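Local structure of pseudoaglycone deacetylase Dbv21 (3DFI) at residues A61-S66 / L230-G235; D136-I141 / L169-E174; D199-G204 / V264-A269; L208-E213 / N250-G255. The protein is a zinc-binding hydrolase of the PIG-L family that probably removes the acetyl group from the A40926 pseudoaglycone during lipoglycopeptide antibiotic biosynthesis. All blocks are in the same frame, centred on the assembly; numbering follows the deposited sequence.

Interaction 1: residues A61-S66 / L230-G235; sequences ARWGLS and LSVLDG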
loop_
_atom_site.group_PDB
_atom_site.type_symbol
_atom_site.label_atom_id
_atom_site.label_comp_id
_atom_site.label_asym_id
_atom_site.label_seq_id
_atom_site.Cartn_x
_atom_site.Cartn_y
_atom_site.Cartn_z
ATOM N N ALA A 61 15.915 -13.131 9.159
ATOM C CA ALA A 61 16.379 -13.090 10.553
ATOM C C ALA A 61 15.929 -11.829 11.294
ATOM O O ALA A 61 15.546 -11.912 12.460
ATOM C CB ALA A 61 17.901 -13.258 10.639
ATOM N N ARG A 62 15.975 -10.681 10.615
ATOM C CA ARG A 62 15.477 -9.405 11.147
ATOM C C ARG A 62 13.962 -9.369 11.384
ATOM O O ARG A 62 13.471 -8.595 12.226
ATOM C CB ARG A 62 15.867 -8.235 10.228
ATOM C CG ARG A 62 16.505 -7.055 10.990
ATOM C CD ARG A 62 16.771 -5.810 10.129
ATOM N NE ARG A 62 16.817 -6.077 8.682
ATOM C CZ ARG A 62 17.733 -5.584 7.844
ATOM N NH1 ARG A 62 18.714 -4.810 8.293
ATOM N NH2 ARG A 62 17.681 -5.884 6.549
ATOM N N TRP A 63 13.221 -10.175 10.627
ATOM C CA TRP A 63 11.783 -10.298 10.839
ATOM C C TRP A 63 11.458 -11.345 11.918
ATOM O O TRP A 63 10.308 -11.484 12.325
ATOM C CB TRP A 63 11.087 -10.655 9.541
ATOM C CG TRP A 63 11.215 -9.601 8.483
ATOM C CD1 TRP A 63 11.460 -8.266 8.670
ATOM C CD2 TRP A 63 11.070 -9.789 7.075
ATOM N NE1 TRP A 63 11.498 -7.619 7.460
ATOM C CE2 TRP A 63 11.251 -8.529 6.464
ATOM C CE3 TRP A 63 10.793 -10.894 6.272
ATOM C CZ2 TRP A 63 11.187 -8.351 5.091
ATOM C CZ3 TRP A 63 10.723 -10.707 4.890
ATOM C CH2 TRP A 63 10.926 -9.453 4.323
ATOM N N GLY A 64 12.471 -12.067 12.379
ATOM C CA GLY A 64 12.283 -13.067 13.427
ATOM C C GLY A 64 11.963 -14.460 12.913
ATOM O O GLY A 64 11.485 -15.309 13.680
ATOM N N LEU A 65 12.253 -14.690 11.628
ATOM C CA LEU A 65 11.991 -15.968 10.946
ATOM C C LEU A 65 13.234 -16.860 10.912
ATOM O O LEU A 65 14.352 -16.361 10.826
ATOM C CB LEU A 65 11.486 -15.732 9.503
ATOM C CG LEU A 65 10.275 -14.808 9.305
ATOM C CD1 LEU A 65 9.952 -14.641 7.837
ATOM C CD2 LEU A 65 9.053 -15.329 10.063
ATOM N N SER A 66 13.030 -18.172 10.999
ATOM C CA SER A 66 14.122 -19.178 11.033
ATOM C C SER A 66 14.381 -19.680 9.588
ATOM O O SER A 66 13.489 -19.568 8.752
ATOM C CB SER A 66 13.736 -20.320 11.944
ATOM N N LEU A 230 6.381 -5.069 11.355
ATOM C CA LEU A 230 6.406 -4.291 12.603
ATOM C C LEU A 230 7.536 -4.643 13.544
ATOM O O LEU A 230 7.839 -3.871 14.471
ATOM C CB LEU A 230 5.046 -4.279 13.313
ATOM C CG LEU A 230 4.136 -3.144 12.776
ATOM C CD1 LEU A 230 3.914 -3.202 11.258
ATOM C CD2 LEU A 230 2.800 -3.105 13.498
ATOM N N SER A 231 8.207 -5.773 13.312
ATOM C CA SER A 231 9.382 -6.044 14.145
ATOM C C SER A 231 10.519 -5.024 13.861
ATOM O O SER A 231 11.412 -4.835 14.694
ATOM C CB SER A 231 9.838 -7.514 14.099
ATOM O OG SER A 231 10.555 -7.808 12.931
ATOM N N VAL A 232 10.446 -4.367 12.692
ATOM C CA VAL A 232 11.324 -3.233 12.342
ATOM C C VAL A 232 10.604 -1.886 12.530
ATOM O O VAL A 232 11.117 -0.995 13.184
ATOM C CB VAL A 232 11.870 -3.335 10.869
ATOM C CG1 VAL A 232 12.754 -2.113 10.514
ATOM C CG2 VAL A 232 12.676 -4.617 10.680
ATOM N N LEU A 233 9.417 -1.750 11.945
ATOM C CA LEU A 233 8.680 -0.482 11.946
ATOM C C LEU A 233 8.174 -0.080 13.337
ATOM O O LEU A 233 8.003 1.111 13.619
ATOM C CB LEU A 233 7.524 -0.517 10.934
ATOM C CG LEU A 233 7.928 -0.645 9.458
ATOM C CD1 LEU A 233 6.672 -0.790 8.556
ATOM C CD2 LEU A 233 8.805 0.552 9.000
ATOM N N ASP A 234 7.940 -1.072 14.197
ATOM C CA ASP A 234 7.550 -0.834 15.598
ATOM C C ASP A 234 8.527 -1.547 16.540
ATOM O O ASP A 234 8.150 -2.099 17.589
ATOM C CB ASP A 234 6.084 -1.240 15.858
ATOM C CG ASP A 234 5.551 -0.721 17.206
ATOM O OD1 ASP A 234 4.899 -1.464 17.947
ATOM O OD2 ASP A 234 5.832 0.550 17.528
ATOM N N GLY A 235 9.792 -1.526 16.118
ATOM C CA GLY A 235 10.912 -2.021 16.889
ATOM C C GLY A 235 11.075 -1.169 18.161
ATOM O O GLY A 235 10.331 -0.197 18.349
#
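S231 and V232, on the last turn of helix 227-233, meet the C-terminal end of helix 54-63 at R62 and W63. The serine hydroxyl reaches across to the main chain: OG of S231 lies 3.1 Å from the carbonyl O of R62 and 3.5 Å from CA of W63. A chi1 of 78° places OG between the serine's own N and carbonyl carbon, and from there it hydrogen-bonds T228 O, one turn back. R62 O is a second, competing acceptor for the same proton, and the bond to it is not settled.

The indole of W63 is presented by its edge. V232 CG2 comes in close to the ring plane, 4.3 Å from W63 CD1, and S231 OG approaches the same rim, while the buried W63 side chain sets off from its backbone away from helix 227-233. R62 extends its aliphatic part past the valine, with CD 4.3 Å from V232 CG2; its guanidinium makes a cation-pi contact with F59.

Directly after W63 the helix ends in a Schellman motif, in which G64 has positive phi and its N bonds to A61 O. Other parts of W63 pack on R75 and I99, and its side chain lies about 10 Å from the zinc ion. The direct link between the two helix ends thus comes down to one hydroxyl proton with two carbonyl oxygens in reach and a valine methyl at the indole rim, to which W63 adds apolar packing on T228 and Q229 of the same helix 227-233.

Interaction 2: residues D136-I141 / L169-E174; sequences DIESMI and LLAARE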
loop_
_atom_site.group_PDB
_atom_site.type_symbol
_atom_site.label_atom_id
_atom_site.label_comp_id
_atom_site.label_asym_id
_atom_site.label_seq_id
_atom_site.Cartn_x
_atom_site.Cartn_y
_atom_site.Cartn_z
ATOM N N ASP A 136 -1.169 -7.140 -15.446
ATOM C CA ASP A 136 -1.825 -7.756 -14.292
ATOM C C ASP A 136 -2.797 -6.825 -13.562
ATOM O O ASP A 136 -3.841 -7.277 -13.085
ATOM C CB ASP A 136 -0.777 -8.290 -13.310
ATOM C CG ASP A 136 -0.079 -9.529 -13.811
ATOM O OD1 ASP A 136 -0.141 -9.864 -15.033
ATOM O OD2 ASP A 136 0.531 -10.208 -12.964
ATOM N N ILE A 137 -2.444 -5.544 -13.449
ATOM C CA ILE A 137 -3.361 -4.549 -12.884
ATOM C C ILE A 137 -4.578 -4.313 -13.797
ATOM O O ILE A 137 -5.696 -4.203 -13.311
ATOM C CB ILE A 137 -2.650 -3.190 -12.546
ATOM C CG1 ILE A 137 -1.648 -3.384 -11.396
ATOM C CG2 ILE A 137 -3.655 -2.137 -12.059
ATOM C CD1 ILE A 137 -0.714 -2.206 -11.272
ATOM N N GLU A 138 -4.371 -4.245 -15.114
ATOM C CA GLU A 138 -5.504 -4.190 -16.031
ATOM C C GLU A 138 -6.414 -5.410 -15.849
ATOM O O GLU A 138 -7.631 -5.269 -15.788
ATOM C CB GLU A 138 -5.058 -4.011 -17.501
ATOM C CG GLU A 138 -4.385 -2.624 -17.706
ATOM C CD GLU A 138 -4.097 -2.237 -19.139
ATOM O OE1 GLU A 138 -4.441 -3.007 -20.052
ATOM O OE2 GLU A 138 -3.534 -1.133 -19.353
ATOM N N SER A 139 -5.827 -6.600 -15.759
ATOM C CA SER A 139 -6.604 -7.832 -15.553
ATOM C C SER A 139 -7.390 -7.745 -14.240
ATOM O O SER A 139 -8.562 -8.110 -14.195
ATOM C CB SER A 139 -5.684 -9.057 -15.529
ATOM O OG SER A 139 -5.043 -9.218 -16.772
ATOM N N MET A 140 -6.753 -7.234 -13.189
ATOM C CA MET A 140 -7.428 -7.033 -11.903
ATOM C C MET A 140 -8.598 -6.011 -11.961
ATOM O O MET A 140 -9.668 -6.251 -11.390
ATOM C CB MET A 140 -6.414 -6.695 -10.796
ATOM C CG MET A 140 -6.916 -6.949 -9.374
ATOM S SD MET A 140 -7.056 -8.730 -8.951
ATOM C CE MET A 140 -8.691 -9.182 -9.417
ATOM N N ILE A 141 -8.406 -4.902 -12.676
ATOM C CA ILE A 141 -9.481 -3.915 -12.891
ATOM C C ILE A 141 -10.688 -4.504 -13.632
ATOM O O ILE A 141 -11.828 -4.320 -13.214
ATOM C CB ILE A 141 -8.956 -2.667 -13.628
ATOM C CG1 ILE A 141 -7.942 -1.926 -12.736
ATOM C CG2 ILE A 141 -10.134 -1.767 -14.113
ATOM C CD1 ILE A 141 -7.217 -0.788 -13.418
ATOM N N LEU A 169 -0.863 3.914 -12.761
ATOM C CA LEU A 169 -1.277 5.109 -13.533
ATOM C C LEU A 169 -1.645 4.787 -14.982
ATOM O O LEU A 169 -2.651 5.269 -15.506
ATOM C CB LEU A 169 -0.194 6.192 -13.492
ATOM C CG LEU A 169 -0.036 6.902 -12.135
ATOM C CD1 LEU A 169 1.368 7.487 -11.993
ATOM C CD2 LEU A 169 -1.103 8.013 -11.982
ATOM N N LEU A 170 -0.814 3.981 -15.631
ATOM C CA LEU A 170 -1.093 3.494 -16.991
ATOM C C LEU A 170 -2.359 2.613 -17.090
ATOM O O LEU A 170 -3.166 2.747 -18.022
ATOM C CB LEU A 170 0.130 2.721 -17.517
ATOM C CG LEU A 170 1.351 3.553 -17.921
ATOM C CD1 LEU A 170 2.588 2.669 -18.022
ATOM C CD2 LEU A 170 1.109 4.318 -19.230
ATOM N N ALA A 171 -2.512 1.703 -16.133
ATOM C CA ALA A 171 -3.619 0.747 -16.158
ATOM C C ALA A 171 -4.977 1.416 -15.906
ATOM O O ALA A 171 -5.935 1.147 -16.630
ATOM C CB ALA A 171 -3.371 -0.416 -15.168
ATOM N N ALA A 172 -5.060 2.264 -14.875
ATOM C CA ALA A 172 -6.297 3.004 -14.557
ATOM C C ALA A 172 -6.710 3.998 -15.658
ATOM O O ALA A 172 -7.899 4.205 -15.908
ATOM C CB ALA A 172 -6.181 3.721 -13.185
ATOM N N ARG A 173 -5.725 4.613 -16.308
ATOM C CA ARG A 173 -5.971 5.530 -17.423
ATOM C C ARG A 173 -6.475 4.781 -18.650
ATOM O O ARG A 173 -7.360 5.269 -19.368
ATOM C CB ARG A 173 -4.706 6.335 -17.763
ATOM C CG ARG A 173 -4.880 7.407 -18.863
ATOM C CD ARG A 173 -3.556 8.105 -19.224
ATOM N NE ARG A 173 -2.908 8.694 -18.040
ATOM C CZ ARG A 173 -1.680 8.380 -17.626
ATOM N NH1 ARG A 173 -0.942 7.520 -18.329
ATOM N NH2 ARG A 173 -1.186 8.919 -16.511
ATOM N N GLU A 174 -5.903 3.606 -18.902
ATOM C CA GLU A 174 -6.326 2.770 -20.026
ATOM C C GLU A 174 -7.781 2.379 -19.824
ATOM O O GLU A 174 -8.574 2.417 -20.769
ATOM C CB GLU A 174 -5.448 1.508 -20.138
ATOM C CG GLU A 174 -5.808 0.539 -21.309
ATOM C CD GLU A 174 -5.575 1.133 -22.702
ATOM O OE1 GLU A 174 -6.017 0.520 -23.698
ATOM O OE2 GLU A 174 -4.964 2.218 -22.813
#
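Helices 136-141 and 169-174 run in roughly the same direction, their axes 8.9 Å apart at closest approach and crossing at -40°, with E138 and A171 nearest at the backbone. The small side chain of A171 points at the other helix and is met from two sides. CG2 of I137, the branch set anti to the backbone N, touches A171 CB at 3.6 Å, and the CG methylene of E138 lies 3.5 Å from the same methyl. One turn further on, I141 reaches over with its delta methyl, CD1 standing 4.0 Å from A171 O.

The two helices are 126-144 and 159-174, linked through strand 148-152 of the mixed sheet; I137 and I141 also rest on strand 9-14, on I13 and L11. Helix 126-144 thus forms a layer against the sheet, consistent with the layered alpha/beta fold of the PIG-L family. Helix 159-174 carries the zinc ligand H161 near its start, and the side chain of I137 is about 12 Å from that histidine.

Away from the sheet the contact turns polar. E138 stretches out beyond CG, and its OE2 comes within 3.4 Å of CB of E174, a contact with carbon. The two carboxylates have nearly parallel planes, 8° apart, yet their OE2 atoms remain 5.0 Å from each other. R134 pairs with both: it forms a salt bridge with E138 OE2 through NE and a long, weak ion pair with E174 OE2 through NH1, which would be expected to ease their mutual repulsion.

Interaction 3: residues D199-G204 / V264-A269; sequences DGLRLG and VIRYAA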
loop_
_atom_site.group_PDB
_atom_site.type_symbol
_atom_site.label_atom_id
_atom_site.label_comp_id
_atom_site.label_asym_id
_atom_site.label_seq_id
_atom_site.Cartn_x
_atom_site.Cartn_y
_atom_site.Cartn_z
ATOM N N ASP A 199 6.757 11.950 -16.583
ATOM C CA ASP A 199 6.670 13.196 -17.344
ATOM C C ASP A 199 5.225 13.513 -17.741
ATOM O O ASP A 199 4.438 12.593 -17.971
ATOM C CB ASP A 199 7.537 13.071 -18.603
ATOM C CG ASP A 199 9.021 13.313 -18.324
ATOM O OD1 ASP A 199 9.361 13.822 -17.228
ATOM O OD2 ASP A 199 9.854 13.024 -19.216
ATOM N N GLY A 200 4.874 14.799 -17.815
ATOM C CA GLY A 200 3.501 15.195 -18.143
ATOM C C GLY A 200 2.470 15.073 -17.019
ATOM O O GLY A 200 1.295 15.410 -17.206
ATOM N N LEU A 201 2.910 14.611 -15.848
ATOM C CA LEU A 201 2.039 14.477 -14.682
ATOM C C LEU A 201 2.489 15.368 -13.513
ATOM O O LEU A 201 3.698 15.590 -13.312
ATOM C CB LEU A 201 2.001 13.007 -14.190
ATOM C CG LEU A 201 1.649 11.850 -15.149
ATOM C CD1 LEU A 201 1.599 10.536 -14.361
ATOM C CD2 LEU A 201 0.310 12.071 -15.821
ATOM N N ARG A 202 1.519 15.876 -12.753
ATOM C CA ARG A 202 1.797 16.496 -11.429
ATOM C C ARG A 202 0.639 16.188 -10.469
ATOM O O ARG A 202 -0.448 15.785 -10.903
ATOM C CB ARG A 202 2.110 18.008 -11.512
ATOM C CG ARG A 202 0.895 18.915 -11.597
ATOM C CD ARG A 202 1.204 20.415 -11.586
ATOM N NE ARG A 202 -0.052 21.121 -11.846
ATOM C CZ ARG A 202 -0.473 21.522 -13.048
ATOM N NH1 ARG A 202 0.294 21.399 -14.123
ATOM N NH2 ARG A 202 -1.656 22.094 -13.157
ATOM N N LEU A 203 0.879 16.347 -9.172
ATOM C CA LEU A 203 -0.140 16.081 -8.157
ATOM C C LEU A 203 -1.120 17.236 -8.084
ATOM O O LEU A 203 -0.721 18.401 -8.145
ATOM C CB LEU A 203 0.501 15.886 -6.752
ATOM C CG LEU A 203 1.458 14.695 -6.569
ATOM C CD1 LEU A 203 2.101 14.744 -5.176
ATOM C CD2 LEU A 203 0.790 13.340 -6.788
ATOM N N GLY A 204 -2.402 16.915 -7.928
ATOM C CA GLY A 204 -3.406 17.955 -7.639
ATOM C C GLY A 204 -3.241 18.386 -6.197
ATOM O O GLY A 204 -2.247 18.023 -5.558
ATOM N N VAL A 264 -4.426 13.164 -9.614
ATOM C CA VAL A 264 -3.315 13.340 -10.541
ATOM C C VAL A 264 -3.813 14.092 -11.754
ATOM O O VAL A 264 -4.863 13.769 -12.307
ATOM C CB VAL A 264 -2.698 11.978 -10.953
ATOM C CG1 VAL A 264 -1.532 12.168 -11.905
ATOM C CG2 VAL A 264 -2.222 11.234 -9.709
ATOM N N ILE A 265 -3.062 15.111 -12.143
ATOM C CA ILE A 265 -3.413 15.892 -13.277
ATOM C C ILE A 265 -2.383 15.626 -14.389
ATOM O O ILE A 265 -1.171 15.677 -14.166
ATOM C CB ILE A 265 -3.610 17.423 -12.903
ATOM C CG1 ILE A 265 -2.434 18.007 -12.149
ATOM C CG2 ILE A 265 -4.748 17.597 -11.900
ATOM C CD1 ILE A 265 -2.812 19.371 -11.456
ATOM N N ARG A 266 -2.878 15.314 -15.582
ATOM C CA ARG A 266 -2.013 15.125 -16.725
ATOM C C ARG A 266 -1.963 16.406 -17.574
ATOM O O ARG A 266 -2.836 16.641 -18.414
ATOM C CB ARG A 266 -2.507 13.918 -17.526
ATOM C CG ARG A 266 -1.641 13.488 -18.661
ATOM C CD ARG A 266 -2.517 12.682 -19.592
ATOM N NE ARG A 266 -1.888 11.467 -20.056
ATOM C CZ ARG A 266 -2.323 10.724 -21.076
ATOM N NH1 ARG A 266 -1.644 9.649 -21.390
ATOM N NH2 ARG A 266 -3.401 11.061 -21.789
ATOM N N TYR A 267 -0.955 17.250 -17.355
ATOM C CA TYR A 267 -0.837 18.468 -18.174
ATOM C C TYR A 267 -0.328 18.206 -19.599
ATOM O O TYR A 267 -0.509 19.045 -20.456
ATOM C CB TYR A 267 0.013 19.550 -17.487
ATOM C CG TYR A 267 1.401 19.103 -17.130
ATOM C CD1 TYR A 267 1.685 18.645 -15.843
ATOM C CD2 TYR A 267 2.432 19.124 -18.074
ATOM C CE1 TYR A 267 2.952 18.215 -15.502
ATOM C CE2 TYR A 267 3.714 18.698 -17.743
ATOM C CZ TYR A 267 3.965 18.251 -16.452
ATOM O OH TYR A 267 5.221 17.824 -16.091
ATOM N N ALA A 268 0.299 17.054 -19.845
ATOM C CA ALA A 268 0.840 16.761 -21.179
ATOM C C ALA A 268 0.880 15.275 -21.520
ATOM O O ALA A 268 1.439 14.474 -20.775
ATOM C CB ALA A 268 2.205 17.362 -21.343
ATOM N N ALA A 269 0.290 14.919 -22.660
ATOM C CA ALA A 269 0.317 13.533 -23.134
ATOM C C ALA A 269 1.142 13.419 -24.411
ATOM O O ALA A 269 1.241 14.364 -25.184
ATOM C CB ALA A 269 -1.087 13.026 -23.383
HETATM O O HOH W 1 1.902 11.942 -19.445
HETATM O O HOH W 2 5.565 18.359 -12.937
#
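L201, R202 and L203 pair with R266, I265 and V264 in antiparallel fashion, joining edge strand 201-210 to strand 258-266 of the mixed sheet. The tight part is the hydrogen-bonded pair R202-I265, where each N donates to the other's carbonyl O at 3.0 Å. Beside it, CA of L201 sits 3.5 Å from I265 O, a CA-H...O contact. L201, L203, V264 and R266 share one face, where L201 CD2 packs 3.7 Å from R266 CG, L201 and V264 meet L169 of helix 159-174, and L203 and V264 meet L181.

The opposite face is turned to solvent but closely packed. The arm of R202, extended from CG to NE, lies along I265, with CG1 over one face of the guanidinium and CD1 3.3 Å from NE. NH1 comes within 3.5 Å of CD1 of Y267, the guanidinium and ring planes being 12° apart.

The loose side is the end at D199 and A268. Here CA of G200 still stands under the face of the Y267 ring, 3.8 Å from the centroid, a CH-pi contact, but A268 N donates to a lone pair of G200 O at a longer 3.3 Å. One water donates to both D199 O and A268 O. Another, toward the R202 side, bonds Y267 OH and makes a weak bond to L201 O. Two short, straight amide bonds therefore set the register at R202-I265, whereas around G200 one longer bond, an aromatic face and bridging water make the connection.

Interaction 4: residues L208-E213 / N250-G255; sequences LSFVDE and NAAPDG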
loop_
_atom_site.group_PDB
_atom_site.type_symbol
_atom_site.label_atom_id
_atom_site.label_comp_id
_atom_site.label_asym_id
_atom_site.label_seq_id
_atom_site.Cartn_x
_atom_site.Cartn_y
_atom_site.Cartn_z
ATOM N N LEU A 208 -7.343 15.540 2.777
ATOM C CA LEU A 208 -7.430 14.760 3.995
ATOM C C LEU A 208 -8.736 13.975 4.038
ATOM O O LEU A 208 -9.819 14.550 3.961
ATOM C CB LEU A 208 -7.321 15.685 5.213
ATOM C CG LEU A 208 -5.959 16.105 5.801
ATOM C CD1 LEU A 208 -4.766 15.990 4.846
ATOM C CD2 LEU A 208 -6.058 17.517 6.349
ATOM N N SER A 209 -8.623 12.660 4.160
ATOM C CA SER A 209 -9.782 11.805 4.357
ATOM C C SER A 209 -9.930 11.521 5.853
ATOM O O SER A 209 -9.097 10.841 6.468
ATOM C CB SER A 209 -9.682 10.534 3.486
ATOM O OG SER A 209 -10.102 9.354 4.187
ATOM N N PHE A 210 -10.974 12.096 6.441
ATOM C CA PHE A 210 -11.264 11.943 7.859
ATOM C C PHE A 210 -12.069 10.690 8.117
ATOM O O PHE A 210 -12.919 10.310 7.302
ATOM C CB PHE A 210 -12.018 13.166 8.375
ATOM C CG PHE A 210 -11.166 14.387 8.471
ATOM C CD1 PHE A 210 -11.105 15.295 7.417
ATOM C CD2 PHE A 210 -10.406 14.629 9.614
ATOM C CE1 PHE A 210 -10.304 16.435 7.506
ATOM C CE2 PHE A 210 -9.602 15.759 9.707
ATOM C CZ PHE A 210 -9.553 16.662 8.644
ATOM N N VAL A 211 -11.784 10.049 9.247
ATOM C CA VAL A 211 -12.444 8.806 9.628
ATOM C C VAL A 211 -12.939 8.907 11.075
ATOM O O VAL A 211 -12.496 9.778 11.833
ATOM C CB VAL A 211 -11.515 7.552 9.441
ATOM C CG1 VAL A 211 -10.939 7.480 8.005
ATOM C CG2 VAL A 211 -10.395 7.519 10.485
ATOM N N ASP A 212 -13.866 8.031 11.449
ATOM C CA ASP A 212 -14.387 8.011 12.809
ATOM C C ASP A 212 -13.482 7.155 13.716
ATOM O O ASP A 212 -12.533 6.523 13.227
ATOM C CB ASP A 212 -15.861 7.565 12.830
ATOM C CG ASP A 212 -16.072 6.113 12.382
ATOM O OD1 ASP A 212 -17.238 5.755 12.114
ATOM O OD2 ASP A 212 -15.114 5.323 12.299
ATOM N N GLU A 213 -13.743 7.139 15.021
ATOM C CA GLU A 213 -12.831 6.431 15.923
ATOM C C GLU A 213 -12.733 4.929 15.674
ATOM O O GLU A 213 -11.666 4.353 15.836
ATOM C CB GLU A 213 -13.072 6.751 17.409
ATOM C CG GLU A 213 -14.483 7.137 17.794
ATOM C CD GLU A 213 -14.518 8.063 19.000
ATOM O OE1 GLU A 213 -15.237 9.094 18.949
ATOM O OE2 GLU A 213 -13.821 7.773 20.000
ATOM N N ASN A 250 -0.782 16.467 13.165
ATOM C CA ASN A 250 -0.083 17.606 12.558
ATOM C C ASN A 250 -0.847 18.171 11.369
ATOM O O ASN A 250 -0.877 19.382 11.187
ATOM C CB ASN A 250 1.337 17.229 12.102
ATOM C CG ASN A 250 2.325 17.024 13.267
ATOM O OD1 ASN A 250 2.118 17.488 14.411
ATOM N ND2 ASN A 250 3.421 16.325 12.955
ATOM N N ALA A 251 -1.472 17.288 10.579
ATOM C CA ALA A 251 -2.188 17.682 9.359
ATOM C C ALA A 251 -3.549 18.324 9.632
ATOM O O ALA A 251 -4.044 19.082 8.802
ATOM C CB ALA A 251 -2.345 16.498 8.425
ATOM N N ALA A 252 -4.151 18.009 10.779
ATOM C CA ALA A 252 -5.446 18.580 11.159
ATOM C C ALA A 252 -5.624 18.506 12.665
ATOM O O ALA A 252 -6.259 17.575 13.164
ATOM C CB ALA A 252 -6.594 17.871 10.439
ATOM N N PRO A 253 -5.057 19.490 13.396
ATOM C CA PRO A 253 -4.925 19.492 14.863
ATOM C C PRO A 253 -6.229 19.346 15.655
ATOM O O PRO A 253 -6.199 18.910 16.816
ATOM C CB PRO A 253 -4.286 20.859 15.153
ATOM C CG PRO A 253 -3.573 21.210 13.905
ATOM C CD PRO A 253 -4.460 20.700 12.803
ATOM N N ASP A 254 -7.353 19.702 15.030
ATOM C CA ASP A 254 -8.643 19.773 15.721
ATOM C C ASP A 254 -9.607 18.615 15.408
ATOM O O ASP A 254 -10.596 18.434 16.125
ATOM C CB ASP A 254 -9.341 21.099 15.395
ATOM C CG ASP A 254 -8.512 22.323 15.782
ATOM O OD1 ASP A 254 -8.116 22.448 16.975
ATOM O OD2 ASP A 254 -8.277 23.172 14.884
ATOM N N GLY A 255 -9.321 17.833 14.366
ATOM C CA GLY A 255 -10.361 16.995 13.756
ATOM C C GLY A 255 -10.203 15.494 13.594
ATOM O O GLY A 255 -10.723 14.927 12.629
#
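F210 and L208, two residues apart on the same side of strand 201-210, both reach the methyl of A252. The phenyl ring meets it with its rim: A252 CB lies near the ring plane, 3.7 Å from CZ. With CG anti to the carbonyl carbon (chi1 -72°), F210 sends its ring toward A252. L208 comes in beside it, its CD2 4.1 Å from the same CB and 3.5 Å from the carbonyl O of A251, while its CD1 brushes A251 CB at 4.4 Å. G255 O makes a close, oblique contact with the CD2-CE2 bond of the F210 ring, 3.0 Å from CD2.

These groups belong to the end of helix 240-251 and the turn behind it. A252 is the first residue to leave the helix, and a type I beta turn from A252 to G255, closed by the bond from G255 N to A252 O, folds the chain back so that G255 O comes alongside the phenyl ring. The link from helix 240-251 to strand 258-266 thereby packs on strand 201-210, that strand's antiparallel neighbour in the sheet.

Behind the two hydrophobic side chains, N258 of that neighbouring strand touches L208, F210 and A251. Main-chain bonds from S209 to E259 and from V211 to Y257 hold the edge strand in place, and S209 OG, on the other side, bonds to S27 OG of helix 19-33. Beyond F210, D212 caps the next helix, its OD2 accepting from A215 N.

Interaction 2 is the most deeply buried of the four, a helix pair beside the sheet, whereas interactions 3 and 4 lie at the surface and interaction 1 is intermediate, with W63 buried among exposed neighbours. Interactions 3 and 4 share strand 201-210: the first pairs it with strand 258-266 through main-chain bonds, the second lays the turn before that strand on it through apolar groups. Interactions 2 and 3 touch, R173 CD packing on R266 NH1. Interaction 1 lies across the chain's centre from both, about 20 Å from interaction 2 at the nearest atoms, and brings two helix ends together with a serine hydroxyl whose bond across is not settled.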